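Local coordinates for Nitrate/nitrite binding protein NrtA (Synechocystis sp., PDB 2G29) that binds nitrate in the periplasm as the substrate-binding component of the NrtABCD ABC transporter, which takes up nitrate and probably also nitrite, at residues L260-E265 and A370-L374. Residues are numbered along the deposited sequence; the frame is centred on the assembly and turned at random.
Sequences LMAVME and AAQAL
M261 and A370 mark the closest CA-CA approach between segment 260-265 of helix 253-271 and the C-terminal end of helix 364-373, at 5.8 Å, a spacing consistent with the small side chain of A370. That methyl points at the other helix and is met from three directions: CE of M264 lies 3.6 Å from A370 CB, and CG of M261 and CD1 of L260 also touch it. M264 gets there with a chain extended beyond CG (chi3 179°), which carries its thioether across to A370 and the backbone of A371. In M261, chi1 (-66°) and chi2 (-173°) bring SD to 3.9 Å from CB of A373, while the bend at chi3 merely turns the terminal CE. L374, the first residue to leave helical geometry, lays CD1 against both methionines, in the corner they form: it is 3.8 Å from SD of M264 and 3.9 Å from CB of M261. Replacing M261 with an alanine would probably leave A373 CB without its sulfur partner and open a gap beside A370 and L374. Y60 also touches M261 and L374, while E265 CG lies a loose 4.4 Å from L374 CD2 and its carboxylate pairs with K59 in a salt bridge. L260 also touches L118 and A119, linking this junction to strand 115-120. With no hydrogen bond between the segments and 314 Å² buried, it rests on van der Waals fit among methyl, methylene and thioether groups, away from the nitrate site.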
# COMPACT_ATOMS: atom_id res chain seq x y z
N LEU A 260 -2.20 15.77 9.48
CA LEU A 260 -3.22 14.75 9.41
C LEU A 260 -4.53 15.32 8.89
O LEU A 260 -5.16 14.72 8.06
CB LEU A 260 -3.43 14.10 10.78
CG LEU A 260 -3.38 12.58 10.91
CD1 LEU A 260 -4.02 12.21 12.24
CD2 LEU A 260 -4.02 11.83 9.72
N MET A 261 -4.93 16.48 9.39
CA MET A 261 -6.18 17.07 8.91
C MET A 261 -6.05 17.43 7.43
O MET A 261 -7.00 17.23 6.67
CB MET A 261 -6.54 18.31 9.74
CG MET A 261 -6.88 17.94 11.19
SD MET A 261 -7.53 19.35 12.19
CE MET A 261 -6.18 20.26 12.24
N ALA A 262 -4.90 17.94 7.01
CA ALA A 262 -4.70 18.27 5.60
C ALA A 262 -4.80 17.01 4.75
O ALA A 262 -5.44 17.02 3.70
CB ALA A 262 -3.36 18.92 5.40
N VAL A 263 -4.19 15.92 5.23
CA VAL A 263 -4.27 14.66 4.47
C VAL A 263 -5.71 14.11 4.40
O VAL A 263 -6.14 13.60 3.38
CB VAL A 263 -3.30 13.61 5.09
CG1 VAL A 263 -3.56 12.21 4.50
CG2 VAL A 263 -1.84 14.01 4.77
N MET A 264 -6.46 14.22 5.49
CA MET A 264 -7.84 13.76 5.50
C MET A 264 -8.70 14.55 4.50
O MET A 264 -9.54 13.97 3.78
CB MET A 264 -8.45 13.96 6.87
CG MET A 264 -7.97 12.99 7.88
SD MET A 264 -8.73 13.34 9.49
CE MET A 264 -8.02 12.09 10.33
N GLU A 265 -8.53 15.87 4.47
CA GLU A 265 -9.31 16.65 3.51
C GLU A 265 -8.88 16.28 2.10
O GLU A 265 -9.72 16.19 1.22
CB GLU A 265 -9.13 18.14 3.74
CG GLU A 265 -9.82 18.66 5.00
CD GLU A 265 -10.51 19.98 4.74
OE1 GLU A 265 -9.80 20.95 4.40
OE2 GLU A 265 -11.75 20.05 4.85
N ALA A 370 -8.25 14.14 15.01
CA ALA A 370 -8.29 14.99 13.84
C ALA A 370 -9.65 14.96 13.16
O ALA A 370 -10.13 16.00 12.70
CB ALA A 370 -7.19 14.55 12.86
N ALA A 371 -10.27 13.79 13.06
CA ALA A 371 -11.58 13.72 12.40
C ALA A 371 -12.63 14.48 13.21
O ALA A 371 -13.57 15.07 12.64
CB ALA A 371 -12.00 12.26 12.21
N GLN A 372 -12.49 14.45 14.54
CA GLN A 372 -13.43 15.16 15.41
C GLN A 372 -13.27 16.66 15.20
O GLN A 372 -14.26 17.40 15.10
CB GLN A 372 -13.15 14.83 16.88
CG GLN A 372 -13.57 13.44 17.27
CD GLN A 372 -12.81 12.91 18.49
OE1 GLN A 372 -12.95 13.42 19.59
NE2 GLN A 372 -11.98 11.90 18.27
N ALA A 373 -12.03 17.13 15.14
CA ALA A 373 -11.75 18.54 14.92
C ALA A 373 -12.43 18.98 13.61
O ALA A 373 -13.02 20.05 13.53
CB ALA A 373 -10.27 18.78 14.86
N LEU A 374 -12.32 18.15 12.58
CA LEU A 374 -12.97 18.42 11.29
C LEU A 374 -14.40 17.92 11.47
O LEU A 374 -14.84 17.73 12.60
CB LEU A 374 -12.28 17.61 10.19
CG LEU A 374 -10.79 17.94 10.00
CD1 LEU A 374 -10.14 16.81 9.22
CD2 LEU A 374 -10.63 19.27 9.26